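Local coordinates for protein titin (Homo sapiens, PDB 5JDD) that probably acts as a molecular spring in the I-band of striated muscle through chains of immunoglobulin domains, the full-length protein also being classed as a serine/threonine protein kinase, at residues 34-39 / 49-54; 60-65 / 84-89; 72-75 / 80-83. All coordinates share one frame; numbering follows the deposited sequence.

Interaction 1: 34-39 / 49-54; sequences VKWFHK and HRLVSE
W36 and L51 make the main touch here, with methyl CD2 of L51 lying 3.6 Å from W36 CD1 at the five-membered end of the indole. The methyl comes in obliquely, and the leucine and tryptophan pass alongside each other, running opposite ways. The next ring atom, NE1 of W36, stands 4.2 Å from the same CD2, so the leucine meets the pyrrole part of the ring and not the benzo part. On L51 the branching places the methyl: CD1 carries the chain on, anti to CA (chi2 176°), which leaves CD2 as the branch turned to the tryptophan. L51 has two conformers in the crystal, as does V34, and one of each is described.

A second, lighter touch lies two residues along each strand, where CG2 of V34 sits 4.2 Å from S53 OG. That hydroxyl is hydrogen-bonded to ND1 of H58 on the adjoining strand, so the valine methyl merely rests beside it.

Further out, W36 is buried against F23 and V25 of strand 21-27 and A75 of strand 71-77, while L51 also packs on P45 and L60. Backbone hydrogen bonds tie each segment into its own sheet, F37 pairing with T74 and V52 with K59. The CA atoms of W36 and L51 are 8.7 Å apart, a spacing bridged by side chains alone. Two facing sheets around a central tryptophan on strand 35-38 are the hallmark of the immunoglobulin beta-sandwich, here an I-set domain.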
loop_
_atom_site.group_PDB
_atom_site.type_symbol
_atom_site.label_atom_id
_atom_site.label_comp_id
_atom_site.label_asym_id
_atom_site.label_seq_id
_atom_site.Cartn_x
_atom_site.Cartn_y
_atom_site.Cartn_z
ATOM N N VAL A 34 -46.981 18.606 -3.562
ATOM C CA VAL A 34 -45.678 19.018 -4.073
ATOM C C VAL A 34 -45.222 18.094 -5.183
ATOM O O VAL A 34 -45.696 16.960 -5.304
ATOM C CB VAL A 34 -44.593 19.005 -2.978
ATOM C CG1 VAL A 34 -44.947 19.971 -1.869
ATOM C CG2 VAL A 34 -44.398 17.595 -2.427
ATOM N N LYS A 35 -44.329 18.599 -6.025
ATOM C CA LYS A 35 -43.650 17.782 -7.023
ATOM C C LYS A 35 -42.158 18.044 -6.944
ATOM O O LYS A 35 -41.737 19.147 -6.597
ATOM C CB LYS A 35 -44.140 18.120 -8.433
ATOM C CG LYS A 35 -45.550 17.642 -8.732
ATOM C CD LYS A 35 -45.965 18.029 -10.145
ATOM C CE LYS A 35 -47.333 17.463 -10.483
ATOM N NZ LYS A 35 -47.790 17.837 -11.854
ATOM N N TRP A 36 -41.360 17.035 -7.274
ATOM C CA TRP A 36 -39.915 17.203 -7.371
ATOM C C TRP A 36 -39.444 16.876 -8.781
ATOM O O TRP A 36 -39.981 15.961 -9.424
ATOM C CB TRP A 36 -39.198 16.281 -6.388
ATOM C CG TRP A 36 -39.437 16.599 -4.953
ATOM C CD1 TRP A 36 -40.469 16.155 -4.178
ATOM C CD2 TRP A 36 -38.626 17.428 -4.111
ATOM N NE1 TRP A 36 -40.340 16.645 -2.900
ATOM C CE2 TRP A 36 -39.218 17.429 -2.833
ATOM C CE3 TRP A 36 -37.446 18.157 -4.315
ATOM C CZ2 TRP A 36 -38.674 18.137 -1.756
ATOM C CZ3 TRP A 36 -36.900 18.854 -3.244
ATOM C CH2 TRP A 36 -37.521 18.842 -1.979
ATOM N N PHE A 37 -38.445 17.626 -9.254
ATOM C CA PHE A 37 -37.877 17.434 -10.594
ATOM C C PHE A 37 -36.357 17.316 -10.586
ATOM O O PHE A 37 -35.680 17.966 -9.788
ATOM C CB PHE A 37 -38.260 18.606 -11.497
ATOM C CG PHE A 37 -39.731 18.688 -11.806
ATOM C CD1 PHE A 37 -40.615 19.274 -10.911
ATOM C CD2 PHE A 37 -40.223 18.189 -13.004
ATOM C CE1 PHE A 37 -41.973 19.350 -11.202
ATOM C CE2 PHE A 37 -41.581 18.264 -13.304
ATOM C CZ PHE A 37 -42.452 18.840 -12.402
ATOM N N HIS A 38 -35.826 16.493 -11.489
ATOM C CA HIS A 38 -34.385 16.389 -11.705
ATOM C C HIS A 38 -34.207 16.162 -13.195
ATOM O O HIS A 38 -34.914 15.342 -13.780
ATOM C CB HIS A 38 -33.826 15.223 -10.891
ATOM C CG HIS A 38 -32.367 14.948 -11.106
ATOM N ND1 HIS A 38 -31.372 15.834 -10.749
ATOM C CD2 HIS A 38 -31.736 13.852 -11.589
ATOM C CE1 HIS A 38 -30.191 15.305 -11.025
ATOM N NE2 HIS A 38 -30.386 14.104 -11.540
ATOM N N LYS A 39 -33.282 16.900 -13.806
ATOM C CA LYS A 39 -33.081 16.851 -15.259
ATOM C C LYS A 39 -34.385 17.027 -16.043
ATOM O O LYS A 39 -34.627 16.324 -17.033
ATOM C CB LYS A 39 -32.365 15.560 -15.667
ATOM C CG LYS A 39 -30.945 15.461 -15.122
ATOM C CD LYS A 39 -30.266 14.174 -15.566
ATOM C CE LYS A 39 -28.995 13.923 -14.767
ATOM N NZ LYS A 39 -28.510 12.513 -14.879
ATOM N N HIS A 49 -35.842 6.572 -4.987
ATOM C CA HIS A 49 -36.472 7.817 -4.544
ATOM C C HIS A 49 -37.666 7.574 -3.640
ATOM O O HIS A 49 -38.569 6.803 -3.976
ATOM C CB HIS A 49 -36.946 8.621 -5.755
ATOM C CG HIS A 49 -35.882 8.871 -6.773
ATOM N ND1 HIS A 49 -35.760 8.123 -7.924
ATOM C CD2 HIS A 49 -34.887 9.788 -6.813
ATOM C CE1 HIS A 49 -34.735 8.569 -8.630
ATOM N NE2 HIS A 49 -34.188 9.579 -7.977
ATOM N N ARG A 50 -37.677 8.238 -2.494
ATOM C CA ARG A 50 -38.829 8.213 -1.612
ATOM C C ARG A 50 -39.346 9.626 -1.418
ATOM O O ARG A 50 -38.586 10.546 -1.110
ATOM C CB ARG A 50 -38.458 7.637 -0.251
ATOM C CG ARG A 50 -39.605 7.623 0.744
ATOM C CD ARG A 50 -39.278 6.774 1.962
ATOM N NE ARG A 50 -38.924 5.418 1.563
ATOM C CZ ARG A 50 -37.675 4.979 1.439
ATOM N NH1 ARG A 50 -36.658 5.793 1.698
ATOM N NH2 ARG A 50 -37.443 3.730 1.056
ATOM N N LEU A 51 -40.645 9.790 -1.601
ATOM C CA LEU A 51 -41.309 11.073 -1.405
ATOM C C LEU A 51 -42.121 10.985 -0.129
ATOM O O LEU A 51 -43.005 10.135 -0.009
ATOM C CB LEU A 51 -42.240 11.381 -2.576
ATOM C CG LEU A 51 -41.591 11.473 -3.954
ATOM C CD1 LEU A 51 -42.642 11.696 -5.034
ATOM C CD2 LEU A 51 -40.594 12.598 -3.949
ATOM N N VAL A 52 -41.818 11.846 0.838
ATOM C CA VAL A 52 -42.527 11.814 2.111
ATOM C C VAL A 52 -43.098 13.180 2.444
ATOM O O VAL A 52 -42.354 14.144 2.600
ATOM C CB VAL A 52 -41.613 11.360 3.264
ATOM C CG1 VAL A 52 -42.385 11.340 4.575
ATOM C CG2 VAL A 52 -41.045 9.990 2.977
ATOM N N SER A 53 -44.420 13.266 2.539
ATOM C CA SER A 53 -45.070 14.484 3.001
ATOM C C SER A 53 -45.592 14.263 4.421
ATOM O O SER A 53 -46.228 13.248 4.705
ATOM C CB SER A 53 -46.214 14.887 2.063
ATOM O OG SER A 53 -45.733 15.367 0.812
ATOM N N GLU A 54 -45.297 15.200 5.317
ATOM C CA GLU A 54 -45.789 15.122 6.686
ATOM C C GLU A 54 -46.231 16.517 7.098
ATOM O O GLU A 54 -45.399 17.366 7.443
ATOM C CB GLU A 54 -44.696 14.605 7.624
ATOM C CG GLU A 54 -45.214 13.884 8.872
ATOM C CD GLU A 54 -45.877 14.814 9.881
ATOM O OE1 GLU A 54 -47.119 14.769 10.007
ATOM O OE2 GLU A 54 -45.152 15.577 10.558
#

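Interaction 2: 60-65 / 84-89; sequences LMLQNI and AKLFVE
L62, I65, L86 and V88 hold this contact together, and it is wholly apolar, methyl against methyl. The two leucines meet end-on, CD1 of L62 coming 4.0 Å from CD2 of L86. The other methyl of L86 is used as well: its CD1 lies 4.2 Å from CD1 of I65, again end against end. The fork of L86 therefore serves two partners, one methyl for each. CG anti to the backbone N (chi1 171°) holds that fork where its two methyls meet L62 and I65.

I65 reaches its second partner differently. Its CD1 also lies 4.2 Å from CG2 of V88, but here the two side chains pass one another, so one isoleucine methyl touches both L86 and V88. An extended chi2 of -177° carries CD1 to the far end of the side chain, where it can meet both. Around them, L62 and L86 also pack on Y73, while A15 and V13 of strand 13-16 meet I65 and L86 respectively.

The polar links run within the sheet or to its edges and not across this contact. Backbone bonds join L62 to V21 and I65 to N18, and the side chain of N64 is hydrogen-bonded through OD1 to ND2 of N18. On the partner strand, E89 OE1 bonds to NE2 of H116, which belongs to the next immunoglobulin region of the chain.

The CA atoms of I65 and V88 stand 7.7 Å apart, leaving room for side chains between the backbones. Aliphatic residues closing the end of the hydrophobic interior between two sheets, near the junction to the next domain, fit the beta-sandwich of a tandem I-set immunoglobulin array.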
loop_
_atom_site.group_PDB
_atom_site.type_symbol
_atom_site.label_atom_id
_atom_site.label_comp_id
_atom_site.label_asym_id
_atom_site.label_seq_id
_atom_site.Cartn_x
_atom_site.Cartn_y
_atom_site.Cartn_z
ATOM N N LEU A 60 -37.681 14.727 -0.159
ATOM C CA LEU A 60 -37.249 13.798 -1.194
ATOM C C LEU A 60 -36.003 13.107 -0.675
ATOM O O LEU A 60 -34.992 13.756 -0.399
ATOM C CB LEU A 60 -36.912 14.546 -2.479
ATOM C CG LEU A 60 -36.160 13.750 -3.547
ATOM C CD1 LEU A 60 -36.993 12.580 -4.026
ATOM C CD2 LEU A 60 -35.792 14.657 -4.715
ATOM N N MET A 61 -36.082 11.794 -0.519
ATOM C CA MET A 61 -34.951 11.013 -0.043
ATOM C C MET A 61 -34.363 10.227 -1.203
ATOM O O MET A 61 -35.087 9.597 -1.981
ATOM C CB MET A 61 -35.400 10.078 1.082
ATOM C CG MET A 61 -36.092 10.794 2.243
ATOM S SD MET A 61 -36.736 9.619 3.452
ATOM C CE MET A 61 -37.854 10.664 4.378
ATOM N N LEU A 62 -33.045 10.285 -1.327
ATOM C CA LEU A 62 -32.338 9.570 -2.376
ATOM C C LEU A 62 -31.457 8.524 -1.720
ATOM O O LEU A 62 -30.557 8.846 -0.929
ATOM C CB LEU A 62 -31.486 10.528 -3.208
ATOM C CG LEU A 62 -32.144 11.831 -3.671
ATOM C CD1 LEU A 62 -31.128 12.730 -4.364
ATOM C CD2 LEU A 62 -33.290 11.544 -4.590
ATOM N N GLN A 63 -31.707 7.269 -2.056
ATOM C CA GLN A 63 -31.017 6.170 -1.404
ATOM C C GLN A 63 -29.890 5.643 -2.278
ATOM O O GLN A 63 -30.030 5.574 -3.499
ATOM C CB GLN A 63 -32.023 5.069 -1.051
ATOM C CG GLN A 63 -33.133 5.581 -0.138
ATOM C CD GLN A 63 -34.306 4.630 -0.024
ATOM O OE1 GLN A 63 -34.783 4.351 1.076
ATOM N NE2 GLN A 63 -34.789 4.139 -1.161
ATOM N N ASN A 64 -28.763 5.316 -1.644
ATOM C CA ASN A 64 -27.621 4.690 -2.324
ATOM C C ASN A 64 -27.186 5.482 -3.553
ATOM O O ASN A 64 -27.156 4.955 -4.662
ATOM C CB ASN A 64 -27.952 3.235 -2.697
ATOM C CG ASN A 64 -26.727 2.429 -3.113
ATOM O OD1 ASN A 64 -25.585 2.856 -2.936
ATOM N ND2 ASN A 64 -26.967 1.244 -3.668
ATOM N N ILE A 65 -26.842 6.753 -3.349
ATOM C CA ILE A 65 -26.622 7.660 -4.480
ATOM C C ILE A 65 -25.457 7.260 -5.368
ATOM O O ILE A 65 -24.455 6.692 -4.914
ATOM C CB ILE A 65 -26.445 9.132 -4.055
ATOM C CG1 ILE A 65 -25.233 9.292 -3.133
ATOM C CG2 ILE A 65 -27.714 9.666 -3.385
ATOM C CD1 ILE A 65 -25.067 10.725 -2.641
ATOM N N ALA A 84 -32.093 23.148 -5.220
ATOM C CA ALA A 84 -30.844 22.870 -4.517
ATOM C C ALA A 84 -30.066 21.816 -5.285
ATOM O O ALA A 84 -30.621 21.125 -6.142
ATOM C CB ALA A 84 -31.114 22.405 -3.089
ATOM N N LYS A 85 -28.782 21.674 -4.973
ATOM C CA LYS A 85 -27.946 20.742 -5.712
ATOM C C LYS A 85 -27.392 19.638 -4.848
ATOM O O LYS A 85 -27.099 19.847 -3.667
ATOM C CB LYS A 85 -26.788 21.479 -6.390
ATOM C CG LYS A 85 -27.245 22.398 -7.506
ATOM C CD LYS A 85 -26.101 23.232 -8.061
ATOM C CE LYS A 85 -26.603 24.083 -9.213
ATOM N NZ LYS A 85 -25.526 24.990 -9.715
ATOM N N LEU A 86 -27.235 18.467 -5.461
ATOM C CA LEU A 86 -26.499 17.362 -4.860
ATOM C C LEU A 86 -25.128 17.271 -5.516
ATOM O O LEU A 86 -25.027 17.184 -6.744
ATOM C CB LEU A 86 -27.247 16.039 -5.072
ATOM C CG LEU A 86 -26.497 14.754 -4.682
ATOM C CD1 LEU A 86 -26.189 14.693 -3.195
ATOM C CD2 LEU A 86 -27.282 13.520 -5.088
ATOM N N PHE A 87 -24.079 17.301 -4.701
ATOM C CA PHE A 87 -22.729 17.020 -5.165
ATOM C C PHE A 87 -22.326 15.671 -4.603
ATOM O O PHE A 87 -22.411 15.439 -3.390
ATOM C CB PHE A 87 -21.780 18.113 -4.677
ATOM C CG PHE A 87 -22.082 19.464 -5.249
ATOM C CD1 PHE A 87 -21.644 19.796 -6.520
ATOM C CD2 PHE A 87 -22.817 20.390 -4.527
ATOM C CE1 PHE A 87 -21.919 21.043 -7.067
ATOM C CE2 PHE A 87 -23.106 21.641 -5.064
ATOM C CZ PHE A 87 -22.656 21.962 -6.344
ATOM N N VAL A 88 -21.906 14.772 -5.489
ATOM C CA VAL A 88 -21.533 13.418 -5.085
ATOM C C VAL A 88 -20.021 13.302 -5.053
ATOM O O VAL A 88 -19.369 13.373 -6.094
ATOM C CB VAL A 88 -22.112 12.367 -6.051
ATOM C CG1 VAL A 88 -21.735 10.951 -5.610
ATOM C CG2 VAL A 88 -23.629 12.497 -6.149
ATOM N N GLU A 89 -19.448 13.136 -3.862
ATOM C CA GLU A 89 -18.012 12.916 -3.768
ATOM C C GLU A 89 -17.735 11.451 -4.098
ATOM O O GLU A 89 -18.485 10.564 -3.685
ATOM C CB GLU A 89 -17.456 13.314 -2.388
ATOM C CG GLU A 89 -17.539 14.823 -2.125
ATOM C CD GLU A 89 -16.722 15.292 -0.930
ATOM O OE1 GLU A 89 -16.129 14.454 -0.219
ATOM O OE2 GLU A 89 -16.680 16.522 -0.695
#

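Interaction 3: 72-75 / 80-83; sequences EYTA and LECK
K83 donates from NZ to OG1 of T74 over 2.9 Å. The backbones of A75 and C82 bind each other twice, first from A75 N to C82 O at 2.8 Å. The return bond, C82 N to A75 O, measures 3.0 Å. Both N-H...O angles are 156°. A bend at the end of the lysine (chi4 -69°) brings the ammonium back over the threonine, and the two side chains run abreast.

E72 lies near the same lysine without a salt bridge, OE1 being 4.2 Å from K83 NZ. Instead its carboxylate rests on the lysine's aliphatic stem, OE1 lying 3.7 Å from K83 CD as the chains cross.

Between the strands, K83 CA lies 3.3 Å from Y73 O in a CA-H...O contact. On the face opposite T74 and K83, the CB of A75 packs 3.9 Å from SG of C82, and C82 also packs on I6 of strand 6-8. Y73, on that inner face too, sends its hydroxyl to the backbone oxygen of D69, a tyrosine corner.

The antiparallel hairpin is thus locked by its backbone, with a polar outer face whose lysine is probably steadied by a hydroxyl and a nearby carboxylate.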
loop_
_atom_site.group_PDB
_atom_site.type_symbol
_atom_site.label_atom_id
_atom_site.label_comp_id
_atom_site.label_asym_id
_atom_site.label_seq_id
_atom_site.Cartn_x
_atom_site.Cartn_y
_atom_site.Cartn_z
ATOM N N GLU A 72 -29.051 19.328 -10.058
ATOM C CA GLU A 72 -30.015 20.225 -9.438
ATOM C C GLU A 72 -31.391 19.587 -9.307
ATOM O O GLU A 72 -31.913 18.991 -10.257
ATOM C CB GLU A 72 -30.109 21.514 -10.252
ATOM C CG GLU A 72 -30.869 22.650 -9.580
ATOM C CD GLU A 72 -30.595 23.980 -10.257
ATOM O OE1 GLU A 72 -30.950 24.123 -11.451
ATOM O OE2 GLU A 72 -30.009 24.870 -9.602
ATOM N N TYR A 73 -31.962 19.705 -8.115
ATOM C CA TYR A 73 -33.295 19.206 -7.826
ATOM C C TYR A 73 -34.204 20.391 -7.557
ATOM O O TYR A 73 -33.790 21.356 -6.913
ATOM C CB TYR A 73 -33.243 18.263 -6.618
ATOM C CG TYR A 73 -32.565 16.958 -6.951
ATOM C CD1 TYR A 73 -31.177 16.863 -7.024
ATOM C CD2 TYR A 73 -33.314 15.831 -7.227
ATOM C CE1 TYR A 73 -30.563 15.670 -7.358
ATOM C CE2 TYR A 73 -32.716 14.631 -7.554
ATOM C CZ TYR A 73 -31.334 14.554 -7.618
ATOM O OH TYR A 73 -30.727 13.364 -7.956
ATOM N N THR A 74 -35.433 20.329 -8.067
ATOM C CA THR A 74 -36.398 21.403 -7.910
ATOM C C THR A 74 -37.646 20.898 -7.194
ATOM O O THR A 74 -38.210 19.860 -7.561
ATOM C CB THR A 74 -36.815 21.973 -9.278
ATOM O OG1 THR A 74 -35.646 22.380 -9.995
ATOM C CG2 THR A 74 -37.758 23.166 -9.118
ATOM N N ALA A 75 -38.066 21.628 -6.161
ATOM C CA ALA A 75 -39.368 21.403 -5.543
ATOM C C ALA A 75 -40.346 22.427 -6.099
ATOM O O ALA A 75 -40.043 23.618 -6.147
ATOM C CB ALA A 75 -39.282 21.528 -4.040
ATOM N N LEU A 80 -44.822 28.226 -7.150
ATOM C CA LEU A 80 -43.587 28.524 -6.428
ATOM C C LEU A 80 -42.594 27.400 -6.655
ATOM O O LEU A 80 -42.961 26.223 -6.635
ATOM C CB LEU A 80 -43.851 28.664 -4.927
ATOM C CG LEU A 80 -44.931 29.665 -4.510
ATOM C CD1 LEU A 80 -45.283 29.462 -3.047
ATOM C CD2 LEU A 80 -44.470 31.092 -4.756
ATOM N N GLU A 81 -41.337 27.763 -6.878
ATOM C CA GLU A 81 -40.285 26.771 -7.048
ATOM C C GLU A 81 -39.095 27.113 -6.177
ATOM O O GLU A 81 -38.870 28.276 -5.834
ATOM C CB GLU A 81 -39.841 26.686 -8.508
ATOM C CG GLU A 81 -40.957 26.394 -9.489
ATOM C CD GLU A 81 -40.457 26.305 -10.916
ATOM O OE1 GLU A 81 -39.219 26.274 -11.104
ATOM O OE2 GLU A 81 -41.300 26.270 -11.842
ATOM N N CYS A 82 -38.336 26.086 -5.819
ATOM C CA CYS A 82 -37.053 26.278 -5.158
ATOM C C CYS A 82 -36.122 25.142 -5.551
ATOM O O CYS A 82 -36.562 24.023 -5.826
ATOM C CB CYS A 82 -37.199 26.377 -3.634
ATOM S SG CYS A 82 -38.213 25.092 -2.874
ATOM N N LYS A 83 -34.832 25.442 -5.588
ATOM C CA LYS A 83 -33.852 24.519 -6.123
ATOM C C LYS A 83 -32.687 24.335 -5.172
ATOM O O LYS A 83 -32.332 25.243 -4.416
ATOM C CB LYS A 83 -33.313 25.048 -7.455
ATOM C CG LYS A 83 -34.328 25.097 -8.574
ATOM C CD LYS A 83 -33.784 25.887 -9.755
ATOM C CE LYS A 83 -34.834 26.042 -10.852
ATOM N NZ LYS A 83 -35.140 24.747 -11.526
#

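In the fold
All three contacts lie in the first immunoglobulin domain of the chain. Interactions 1 and 2 bridge the two sheets of the sandwich mainly through apolar side chains, whereas interaction 3 joins neighbours within one sheet by backbone and side-chain hydrogen bonds. Interaction 2 is the buried one; the other two are only partly buried. Strand 80-89 serves both 2 and 3, its first half pairing with strand 71-77 and its later part facing strand 57-62 and the loop that follows it. Interactions 1 and 3 meet where W36 packs on A75 and F37 bonds to T74. Y73 links 3 to both others, stacking on H38 and touching L60 and L62.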